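Local coordinates for outer surface protein (PDB 1X7F) that is of uncharacterised function but probably hydrolyses glycosides of 6-phospho-N-acetylmuramic acid during cell-wall sugar recovery, at residues Glu36-Thr39 / Lys40-Met44; Ala252-Glu256 / Glu257-Lys261; Asp278-Thr281 / Glu282-Arg286; Glu368-Leu371 / Leu372-Gly376. All blocks are in the same frame, centred on the assembly; numbering follows the deposited sequence.

Contact 1 of 4, residues Glu36-Thr39 / Lys40-Met44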
loop_
_atom_site.group_PDB
_atom_site.type_symbol
_atom_site.label_atom_id
_atom_site.label_comp_id
_atom_site.label_asym_id
_atom_site.label_seq_id
_atom_site.Cartn_x
_atom_site.Cartn_y
_atom_site.Cartn_z
ATOM N N GLU A 36 -19.832 -14.756 8.178
ATOM C CA GLU A 36 -21.131 -15.321 7.784
ATOM C C GLU A 36 -21.076 -16.021 6.425
ATOM O O GLU A 36 -21.890 -16.898 6.145
ATOM C CB GLU A 36 -22.239 -14.262 7.817
ATOM C CG GLU A 36 -22.158 -13.209 6.725
ATOM C CD GLU A 36 -23.007 -11.999 7.038
ATOM O OE1 GLU A 36 -22.570 -11.174 7.870
ATOM O OE2 GLU A 36 -24.103 -11.871 6.451
ATOM N N HIS A 37 -20.102 -15.639 5.600
ATOM C CA HIS A 37 -19.894 -16.269 4.293
ATOM C C HIS A 37 -18.881 -17.417 4.334
ATOM O O HIS A 37 -18.437 -17.892 3.282
ATOM C CB HIS A 37 -19.446 -15.227 3.264
ATOM C CG HIS A 37 -20.430 -14.118 3.057
ATOM N ND1 HIS A 37 -21.786 -14.339 2.936
ATOM C CD2 HIS A 37 -20.252 -12.781 2.938
ATOM C CE1 HIS A 37 -22.402 -13.184 2.760
ATOM N NE2 HIS A 37 -21.494 -12.224 2.751
ATOM N N SER A 38 -18.529 -17.860 5.544
ATOM C CA SER A 38 -17.494 -18.875 5.740
ATOM C C SER A 38 -17.727 -19.700 7.018
ATOM O O SER A 38 -18.848 -19.738 7.542
ATOM C CB SER A 38 -16.113 -18.201 5.759
ATOM O OG SER A 38 -15.069 -19.157 5.776
ATOM N N THR A 39 -16.684 -20.389 7.487
ATOM C CA THR A 39 -16.710 -21.066 8.786
ATOM C C THR A 39 -15.638 -20.487 9.697
ATOM O O THR A 39 -14.660 -19.929 9.222
ATOM C CB THR A 39 -16.504 -22.596 8.643
ATOM O OG1 THR A 39 -15.198 -22.862 8.109
ATOM C CG2 THR A 39 -17.482 -23.204 7.626
ATOM N N LYS A 40 -15.825 -20.618 11.007
ATOM C CA LYS A 40 -14.855 -20.107 11.977
ATOM C C LYS A 40 -13.487 -20.780 11.811
ATOM O O LYS A 40 -12.464 -20.148 12.033
ATOM C CB LYS A 40 -15.375 -20.249 13.417
ATOM C CG LYS A 40 -15.409 -21.675 13.941
ATOM C CD LYS A 40 -16.112 -21.776 15.278
ATOM C CE LYS A 40 -16.256 -23.231 15.691
ATOM N NZ LYS A 40 -17.089 -23.362 16.906
ATOM N N GLU A 41 -13.491 -22.047 11.394
ATOM C CA GLU A 41 -12.275 -22.828 11.170
ATOM C C GLU A 41 -11.381 -22.194 10.107
ATOM O O GLU A 41 -10.219 -21.894 10.372
ATOM C CB GLU A 41 -12.609 -24.268 10.764
ATOM C CG GLU A 41 -13.358 -25.086 11.811
ATOM C CD GLU A 41 -14.864 -24.914 11.722
ATOM O OE1 GLU A 41 -15.510 -24.787 12.781
ATOM O OE2 GLU A 41 -15.406 -24.907 10.596
ATOM N N LYS A 42 -11.928 -21.983 8.913
ATOM C CA LYS A 42 -11.168 -21.391 7.809
ATOM C C LYS A 42 -10.804 -19.927 8.043
ATOM O O LYS A 42 -9.831 -19.433 7.467
ATOM C CB LYS A 42 -11.910 -21.551 6.478
ATOM C CG LYS A 42 -12.093 -23.007 6.031
ATOM C CD LYS A 42 -12.291 -23.100 4.517
ATOM C CE LYS A 42 -13.674 -22.636 4.084
ATOM N NZ LYS A 42 -14.732 -23.636 4.425
ATOM N N ASP A 43 -11.588 -19.233 8.869
ATOM C CA ASP A 43 -11.291 -17.842 9.229
ATOM C C ASP A 43 -10.115 -17.804 10.207
ATOM O O ASP A 43 -9.238 -16.936 10.108
ATOM C CB ASP A 43 -12.500 -17.156 9.878
ATOM C CG ASP A 43 -13.545 -16.692 8.874
ATOM O OD1 ASP A 43 -13.210 -16.436 7.688
ATOM O OD2 ASP A 43 -14.742 -16.539 9.209
ATOM N N MET A 44 -10.126 -18.734 11.160
ATOM C CA MET A 44 -9.066 -18.842 12.160
ATOM C C MET A 44 -7.765 -19.317 11.524
ATOM O O MET A 44 -6.701 -18.797 11.835
ATOM C CB MET A 44 -9.497 -19.734 13.341
ATOM C CG MET A 44 -10.542 -19.070 14.232
ATOM S SD MET A 44 -10.894 -19.864 15.800
ATOM C CE MET A 44 -11.789 -21.341 15.294
HETATM O O HOH W 1 -14.353 -25.333 7.633
#

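Contact 2 of 4, residues Ala252-Glu256 / Glu257-Lys261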
loop_
_atom_site.group_PDB
_atom_site.type_symbol
_atom_site.label_atom_id
_atom_site.label_comp_id
_atom_site.label_asym_id
_atom_site.label_seq_id
_atom_site.Cartn_x
_atom_site.Cartn_y
_atom_site.Cartn_z
ATOM N N ALA A 252 -11.594 -11.966 0.805
ATOM C CA ALA A 252 -11.016 -13.154 1.485
ATOM C C ALA A 252 -11.264 -14.399 0.635
ATOM O O ALA A 252 -12.276 -14.462 -0.048
ATOM C CB ALA A 252 -11.645 -13.334 2.879
ATOM N N TYR A 253 -10.378 -15.398 0.646
ATOM C CA TYR A 253 -9.109 -15.417 1.373
ATOM C C TYR A 253 -8.017 -15.194 0.355
ATOM O O TYR A 253 -8.019 -15.841 -0.706
ATOM C CB TYR A 253 -8.886 -16.801 1.996
ATOM C CG TYR A 253 -9.945 -17.205 2.984
ATOM C CD1 TYR A 253 -10.848 -18.242 2.706
ATOM C CD2 TYR A 253 -10.067 -16.531 4.196
ATOM C CE1 TYR A 253 -11.834 -18.594 3.630
ATOM C CE2 TYR A 253 -11.037 -16.871 5.114
ATOM C CZ TYR A 253 -11.910 -17.896 4.834
ATOM O OH TYR A 253 -12.855 -18.198 5.780
ATOM N N ALA A 254 -7.074 -14.306 0.666
ATOM C CA ALA A 254 -5.881 -14.175 -0.157
ATOM C C ALA A 254 -5.121 -15.493 -0.053
ATOM O O ALA A 254 -5.176 -16.164 0.984
ATOM C CB ALA A 254 -5.010 -12.991 0.310
ATOM N N SER A 255 -4.444 -15.882 -1.132
ATOM C CA SER A 255 -3.628 -17.092 -1.119
ATOM C C SER A 255 -2.393 -16.954 -0.226
ATOM O O SER A 255 -1.938 -15.838 0.082
ATOM C CB SER A 255 -3.196 -17.474 -2.533
ATOM O OG SER A 255 -2.265 -16.531 -3.054
ATOM N N GLU A 256 -1.850 -18.099 0.182
ATOM C CA GLU A 256 -0.574 -18.142 0.877
ATOM C C GLU A 256 0.497 -17.318 0.130
ATOM O O GLU A 256 1.215 -16.519 0.746
ATOM C CB GLU A 256 -0.136 -19.596 1.085
ATOM C CG GLU A 256 1.238 -19.776 1.726
ATOM C CD GLU A 256 1.315 -19.364 3.195
ATOM O OE1 GLU A 256 2.445 -19.122 3.671
ATOM O OE2 GLU A 256 0.272 -19.298 3.883
ATOM N N GLU A 257 0.589 -17.520 -1.187
ATOM C CA GLU A 257 1.541 -16.806 -2.042
ATOM C C GLU A 257 1.338 -15.282 -1.985
ATOM O O GLU A 257 2.310 -14.529 -1.887
ATOM C CB GLU A 257 1.455 -17.326 -3.488
ATOM C CG GLU A 257 2.407 -16.659 -4.479
ATOM C CD GLU A 257 2.150 -17.049 -5.932
ATOM O OE1 GLU A 257 2.018 -18.253 -6.233
ATOM O OE2 GLU A 257 2.098 -16.147 -6.787
ATOM N N GLU A 258 0.079 -14.837 -2.042
ATOM C CA GLU A 258 -0.245 -13.397 -1.960
ATOM C C GLU A 258 0.113 -12.786 -0.604
ATOM O O GLU A 258 0.689 -11.700 -0.546
ATOM C CB GLU A 258 -1.717 -13.129 -2.281
ATOM C CG GLU A 258 -2.076 -13.278 -3.753
ATOM C CD GLU A 258 -3.557 -13.059 -4.001
ATOM O OE1 GLU A 258 -4.379 -13.497 -3.159
ATOM O OE2 GLU A 258 -3.907 -12.439 -5.039
ATOM N N LEU A 259 -0.224 -13.491 0.479
ATOM C CA LEU A 259 0.172 -13.071 1.829
ATOM C C LEU A 259 1.691 -12.960 1.946
ATOM O O LEU A 259 2.197 -12.017 2.543
ATOM C CB LEU A 259 -0.391 -14.014 2.921
ATOM C CG LEU A 259 -1.930 -14.128 3.063
ATOM C CD1 LEU A 259 -2.316 -15.330 3.949
ATOM C CD2 LEU A 259 -2.633 -12.830 3.547
ATOM N N GLU A 260 2.409 -13.912 1.357
ATOM C CA GLU A 260 3.862 -13.949 1.434
ATOM C C GLU A 260 4.490 -12.781 0.682
ATOM O O GLU A 260 5.360 -12.102 1.211
ATOM C CB GLU A 260 4.404 -15.284 0.922
ATOM C CG GLU A 260 5.912 -15.449 1.113
ATOM C CD GLU A 260 6.479 -16.635 0.352
ATOM O OE1 GLU A 260 7.488 -17.223 0.807
ATOM O OE2 GLU A 260 5.913 -16.985 -0.711
ATOM N N LYS A 261 4.035 -12.561 -0.551
ATOM C CA LYS A 261 4.441 -11.427 -1.372
ATOM C C LYS A 261 4.293 -10.099 -0.645
ATOM O O LYS A 261 5.170 -9.240 -0.726
ATOM C CB LYS A 261 3.609 -11.377 -2.666
ATOM C CG LYS A 261 4.168 -12.242 -3.776
ATOM C CD LYS A 261 3.278 -12.185 -5.018
ATOM C CE LYS A 261 3.711 -13.261 -6.022
ATOM N NZ LYS A 261 2.961 -13.156 -7.319
#

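Contact 3 of 4, residues Asp278-Thr281 / Glu282-Arg286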
loop_
_atom_site.group_PDB
_atom_site.type_symbol
_atom_site.label_atom_id
_atom_site.label_comp_id
_atom_site.label_asym_id
_atom_site.label_seq_id
_atom_site.Cartn_x
_atom_site.Cartn_y
_atom_site.Cartn_z
ATOM N N ASP A 278 20.027 -10.265 -21.051
ATOM C CA ASP A 278 21.021 -11.349 -21.097
ATOM C C ASP A 278 22.475 -10.865 -21.033
ATOM O O ASP A 278 23.346 -11.537 -20.475
ATOM C CB ASP A 278 20.834 -12.193 -22.367
ATOM C CG ASP A 278 19.540 -13.007 -22.354
ATOM O OD1 ASP A 278 18.937 -13.197 -21.269
ATOM O OD2 ASP A 278 19.054 -13.504 -23.400
ATOM N N GLU A 279 22.718 -9.690 -21.597
ATOM C CA GLU A 279 24.059 -9.142 -21.733
ATOM C C GLU A 279 24.591 -8.437 -20.473
ATOM O O GLU A 279 25.771 -8.068 -20.435
ATOM C CB GLU A 279 24.108 -8.186 -22.934
ATOM C CG GLU A 279 23.749 -8.839 -24.279
ATOM C CD GLU A 279 22.260 -9.183 -24.418
ATOM O OE1 GLU A 279 21.396 -8.393 -23.960
ATOM O OE2 GLU A 279 21.954 -10.257 -24.991
ATOM N N ALA A 280 23.746 -8.279 -19.449
ATOM C CA ALA A 280 24.120 -7.557 -18.223
ATOM C C ALA A 280 25.296 -8.226 -17.516
ATOM O O ALA A 280 25.262 -9.435 -17.250
ATOM C CB ALA A 280 22.916 -7.414 -17.277
ATOM N N THR A 281 26.344 -7.453 -17.225
ATOM C CA THR A 281 27.529 -8.025 -16.559
ATOM C C THR A 281 27.295 -8.070 -15.050
ATOM O O THR A 281 26.391 -7.401 -14.544
ATOM C CB THR A 281 28.822 -7.222 -16.864
ATOM O OG1 THR A 281 28.699 -5.894 -16.330
ATOM C CG2 THR A 281 29.038 -7.029 -18.388
ATOM N N GLU A 282 28.122 -8.842 -14.349
ATOM C CA GLU A 282 28.075 -8.943 -12.902
ATOM C C GLU A 282 28.205 -7.599 -12.196
ATOM O O GLU A 282 27.532 -7.356 -11.198
ATOM C CB GLU A 282 29.151 -9.917 -12.388
ATOM C CG GLU A 282 28.835 -11.386 -12.650
ATOM C CD GLU A 282 27.401 -11.757 -12.301
ATOM O OE1 GLU A 282 26.658 -12.185 -13.213
ATOM O OE2 GLU A 282 26.997 -11.604 -11.125
ATOM N N VAL A 283 29.069 -6.734 -12.709
ATOM C CA VAL A 283 29.274 -5.433 -12.097
ATOM C C VAL A 283 28.050 -4.526 -12.323
ATOM O O VAL A 283 27.679 -3.757 -11.447
ATOM C CB VAL A 283 30.606 -4.769 -12.563
ATOM C CG1 VAL A 283 30.560 -4.423 -14.039
ATOM C CG2 VAL A 283 30.900 -3.514 -11.753
ATOM N N GLU A 284 27.419 -4.645 -13.489
ATOM C CA GLU A 284 26.197 -3.897 -13.790
ATOM C C GLU A 284 25.056 -4.332 -12.871
ATOM O O GLU A 284 24.312 -3.493 -12.380
ATOM C CB GLU A 284 25.796 -4.052 -15.270
ATOM C CG GLU A 284 26.647 -3.230 -16.217
ATOM C CD GLU A 284 26.531 -3.649 -17.681
ATOM O OE1 GLU A 284 25.797 -4.616 -18.002
ATOM O OE2 GLU A 284 27.192 -2.999 -18.520
ATOM N N LYS A 285 24.940 -5.638 -12.634
ATOM C CA LYS A 285 23.939 -6.173 -11.715
ATOM C C LYS A 285 24.194 -5.765 -10.258
ATOM O O LYS A 285 23.255 -5.497 -9.537
ATOM C CB LYS A 285 23.874 -7.698 -11.816
ATOM C CG LYS A 285 23.359 -8.221 -13.150
ATOM C CD LYS A 285 23.075 -9.713 -13.005
ATOM C CE LYS A 285 22.765 -10.366 -14.338
ATOM N NZ LYS A 285 22.245 -11.751 -14.128
ATOM N N ARG A 286 25.462 -5.719 -9.838
ATOM C CA ARG A 286 25.817 -5.272 -8.481
ATOM C C ARG A 286 25.490 -3.789 -8.287
ATOM O O ARG A 286 24.911 -3.412 -7.265
ATOM C CB ARG A 286 27.303 -5.538 -8.178
ATOM C CG ARG A 286 27.697 -5.320 -6.718
ATOM C CD ARG A 286 29.209 -5.453 -6.392
ATOM N NE ARG A 286 29.863 -6.332 -7.345
ATOM C CZ ARG A 286 30.889 -5.996 -8.114
ATOM N NH1 ARG A 286 31.464 -4.800 -8.017
ATOM N NH2 ARG A 286 31.366 -6.894 -8.960
HETATM O O HOH W 2 26.289 -11.662 -15.820
#

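Contact 4 of 4, residues Glu368-Leu371 / Leu372-Gly376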
loop_
_atom_site.group_PDB
_atom_site.type_symbol
_atom_site.label_atom_id
_atom_site.label_comp_id
_atom_site.label_asym_id
_atom_site.label_seq_id
_atom_site.Cartn_x
_atom_site.Cartn_y
_atom_site.Cartn_z
ATOM N N GLU A 368 4.852 -1.890 -13.105
ATOM C CA GLU A 368 5.395 -0.984 -12.068
ATOM C C GLU A 368 5.944 0.346 -12.592
ATOM O O GLU A 368 6.489 1.130 -11.822
ATOM C CB GLU A 368 6.487 -1.683 -11.233
ATOM C CG GLU A 368 5.984 -2.811 -10.323
ATOM C CD GLU A 368 7.028 -3.295 -9.326
ATOM O OE1 GLU A 368 8.100 -2.652 -9.187
ATOM O OE2 GLU A 368 6.790 -4.336 -8.666
ATOM N N LEU A 369 5.795 0.617 -13.886
ATOM C CA LEU A 369 6.387 1.828 -14.456
ATOM C C LEU A 369 5.793 3.094 -13.839
ATOM O O LEU A 369 6.497 4.082 -13.665
ATOM C CB LEU A 369 6.268 1.868 -16.001
ATOM C CG LEU A 369 7.001 0.800 -16.827
ATOM C CD1 LEU A 369 6.856 1.080 -18.307
ATOM C CD2 LEU A 369 8.476 0.671 -16.463
ATOM N N PHE A 370 4.499 3.072 -13.523
ATOM C CA PHE A 370 3.868 4.238 -12.903
ATOM C C PHE A 370 4.536 4.587 -11.546
ATOM O O PHE A 370 4.473 5.724 -11.088
ATOM C CB PHE A 370 2.365 3.996 -12.735
ATOM C CG PHE A 370 2.032 3.063 -11.616
ATOM C CD1 PHE A 370 1.718 3.563 -10.354
ATOM C CD2 PHE A 370 2.052 1.681 -11.808
ATOM C CE1 PHE A 370 1.425 2.705 -9.313
ATOM C CE2 PHE A 370 1.759 0.827 -10.769
ATOM C CZ PHE A 370 1.444 1.330 -9.519
ATOM N N LEU A 371 5.172 3.602 -10.920
ATOM C CA LEU A 371 5.826 3.794 -9.632
ATOM C C LEU A 371 7.031 4.737 -9.704
ATOM O O LEU A 371 7.370 5.374 -8.715
ATOM C CB LEU A 371 6.212 2.454 -9.006
ATOM C CG LEU A 371 5.096 1.625 -8.365
ATOM C CD1 LEU A 371 5.665 0.326 -7.808
ATOM C CD2 LEU A 371 4.307 2.396 -7.275
ATOM N N LEU A 372 7.630 4.851 -10.889
ATOM C CA LEU A 372 8.694 5.823 -11.166
ATOM C C LEU A 372 8.358 7.286 -10.819
ATOM O O LEU A 372 9.263 8.071 -10.498
ATOM C CB LEU A 372 9.130 5.727 -12.630
ATOM C CG LEU A 372 9.711 4.370 -13.026
ATOM C CD1 LEU A 372 9.950 4.289 -14.547
ATOM C CD2 LEU A 372 10.993 4.105 -12.223
ATOM N N ASP A 373 7.073 7.636 -10.868
ATOM C CA ASP A 373 6.611 8.970 -10.523
ATOM C C ASP A 373 6.770 9.291 -9.031
ATOM O O ASP A 373 6.730 10.455 -8.639
ATOM C CB ASP A 373 5.137 9.136 -10.923
ATOM C CG ASP A 373 4.908 9.046 -12.438
ATOM O OD1 ASP A 373 5.881 9.079 -13.234
ATOM O OD2 ASP A 373 3.760 8.937 -12.919
ATOM N N TYR A 374 6.931 8.260 -8.203
ATOM C CA TYR A 374 7.167 8.445 -6.772
ATOM C C TYR A 374 8.652 8.588 -6.407
ATOM O O TYR A 374 8.985 8.866 -5.249
ATOM C CB TYR A 374 6.449 7.348 -5.956
ATOM C CG TYR A 374 4.972 7.405 -6.225
ATOM C CD1 TYR A 374 4.409 6.650 -7.255
ATOM C CD2 TYR A 374 4.152 8.285 -5.524
ATOM C CE1 TYR A 374 3.059 6.739 -7.553
ATOM C CE2 TYR A 374 2.794 8.378 -5.814
ATOM C CZ TYR A 374 2.264 7.600 -6.834
ATOM O OH TYR A 374 0.940 7.671 -7.144
ATOM N N VAL A 375 9.536 8.411 -7.393
ATOM C CA VAL A 375 10.947 8.735 -7.211
ATOM C C VAL A 375 11.137 10.218 -7.517
ATOM O O VAL A 375 11.435 10.599 -8.645
ATOM C CB VAL A 375 11.912 7.863 -8.081
ATOM C CG1 VAL A 375 13.365 8.146 -7.693
ATOM C CG2 VAL A 375 11.615 6.378 -7.923
ATOM N N GLY A 376 10.939 11.056 -6.508
ATOM C CA GLY A 376 11.163 12.484 -6.681
ATOM C C GLY A 376 12.576 12.912 -6.327
ATOM O O GLY A 376 13.480 12.078 -6.139
HETATM O O HOH W 3 2.132 7.705 -11.566
#

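Contact 1 of 4, residues Glu36-Thr39 / Lys40-Met44
Thr39 is the N-cap of helix 40-51, the first helix after strand 28-33 in the N-terminal domain of this MupG-family protein, and its hydroxyl turns back over the opening turn to meet the backbone of Lys42. With chi1 at 64°, OG1 sits between the backbone N and the carbonyl carbon and accepts from Lys42 N in a straight but weak capping bond, 3.5 Å from N to OG1. The first full helical turn is closed by Asp43 N, which gives its hydrogen to Thr39 O at 3.2 Å. Above the cap, the bent side chain of Glu41 swings its OE2 to 3.2 Å from Thr39 CB. A water ties the two side chains together, donating to Glu41 OE2 and lying 2.7 Å from Thr39 OG1. Lys42 folds back along the other flank, its CG 3.7 Å from Thr39 OG1. Ser38 OG and Asp43 OD1 do not bond to each other; both lie close to Tyr253 OH, which probably hydrogen-bonds to each of them. Beyond the cap, Lys40 and Met44 lean on helix 74-85, while Tyr253, from the loop between strand 246-249 and helix 256-264, closes the side of Ser38 and Asp43.

Contact 2 of 4, residues Ala252-Glu256 / Glu257-Lys261
Ser255 and Glu258 exchange two hydrogen bonds, each side chain serving the other residue's backbone. Ser255 OG accepts from Glu258 N at 3.1 Å, a position it reaches because chi1 of 69° places the hydroxyl between its own backbone N and carbonyl carbon, facing the first turn. In return Glu258 OE1 takes the hydrogen of Ser255 N, also at 3.1 Å, on its anti side and 20° out of the carboxylate plane. The glutamate runs back extended beneath the serine, bringing its CG to 3.3 Å from Ser255 OG and its OE1 to 3.4 Å from Ala254 CA. This reciprocal pair is a capping box at the N-terminus of helix 256-264, with Ser255 as N-cap, and follows strand 246-249 of the parallel sheet. The regular helical pattern starts at once, Leu259 N bonding to Ser255 O at 2.9 Å and Glu260 N to Glu256 O. Under the box, Leu259 CD2 packs against Ala254 CB at 4.0 Å, and both residues rest on Ile249 of the strand; Leu259 also reaches Ala49 and Ala50 of helix 40-51. On the outer side, Lys261 NZ forms a salt bridge with Glu257 OE2 one turn back, 3.2 Å away. The buried carboxylate of Glu258 is gripped from beyond the box as well: Ser206 OG bonds to OE1 and His207 N to OE2, so the loop after strand 201-204 holds the capping glutamate in place. Glu256 is steadied through OE1 by His53 NE2, from the loop that follows helix 40-51.

Contact 3 of 4, residues Asp278-Thr281 / Glu282-Arg286
Thr281 lies across the side chain of Glu284 and alongside that of Val283, so that its hydroxyl faces the first turn of helix 282-289. Its OG1 is 3.3 Å from Val283 CG1, the two side chains pointing the same way, and also 3.4 Å from Glu284 CG, roughly at right angles to the valine methyl. The threonine is the N-cap: OG1 accepts a weak bond from Glu284 N, and Thr281 O takes the hydrogen of Lys285 N at 3.0 Å. Glu284 supplies the return half of a capping box. Its CG lies beside the backbone N (chi1 -76°) and the chain then extends back past the cap, bringing OE1 to 3.0 Å from Thr281 N; the N-H meets this oxygen from above the carboxylate plane, 50° out of it. The same oxygen approaches Ala280 CA at 3.4 Å. Lys285, extended beyond CG, runs its aliphatic chain along the preceding loop, its CE 3.9 Å from Ala280 O. A water lies between that carbonyl and Glu282 OE1, within bonding distance of both. Glu284 OE1 also forms a salt bridge with Arg321 NH2, so a single oxygen receives both a backbone N-H and a guanidinium. With those two donors the buried carboxylate is probably kept ionised, and its negative charge at the start of the helix would interact favourably with the helix dipole.

Contact 4 of 4, residues Glu368-Leu371 / Leu372-Gly376
Leu371 and Tyr374 pack at the middle of a short 3-10 helical stretch, Leu371 CD2 lying 4.3 Å from Tyr374 CD1. Phe370 approaches the same tyrosine, its CD1 4.4 Å from Tyr374 CE1, while one face of the phenylalanine ring is covered by CG of its neighbour Leu371, offset toward the rim. On another side of the helix Leu369 CD2 and Leu372 CD1 make a further apolar contact at a similar distance. The Tyr374 ring, its CG beside the backbone N with chi1 at -60°, turns an edge toward Leu371 O, which lies near the ring plane and 3.5 Å from CD1. The backbone follows the i to i+3 pattern that defines a 3-10 helix: Leu372 N bonds to Leu369 O, Asp373 N to Phe370 O, and Tyr374 N to Leu371 O at 3.0 Å. In all three the donor stands well above the carbonyl plane, by 50° to 55°, consistent with the tight winding. Val375 then ends the winding as the centre of an inverse gamma turn. At the polar edge a water donates to Phe370 O at 3.1 Å and lies near Asp373 OD2, at a separation too short to be trusted, and the other oxygen of Asp373 forms a salt bridge with Arg328. Tyr374 OH is hydrogen-bonded to His237 and Tyr183, and Glu368 is paired with Lys236. The segment thus lies between the two domains, with Glu368, Phe370, Leu371 and Tyr374 set against helix 231-240, and Leu371, Leu372 and Val375 against strand 270-276 of the mixed sheet.

Overall arrangement
Contacts 1, 2 and 3 each cap the N-terminus of a helix, whereas contact 4 is a 3-10 stretch held by i to i+3 bonds and apolar side chains. Contacts 1 and 3 are at the surface; contacts 2 and 4 are partly buried and nearer the chain's centre. The reciprocal capping glutamate is present in contacts 2 and 3; contacts 1 and 3 both have a weak threonine cap, but only contact 3 of the two has the return bond. Contacts 1 and 2 belong to the N-terminal region and touch through Tyr253. Contacts 3 and 4 belong to the C-terminal region, their centres about 23 Å apart, and contacts 2 and 4 both reach helix 231-240.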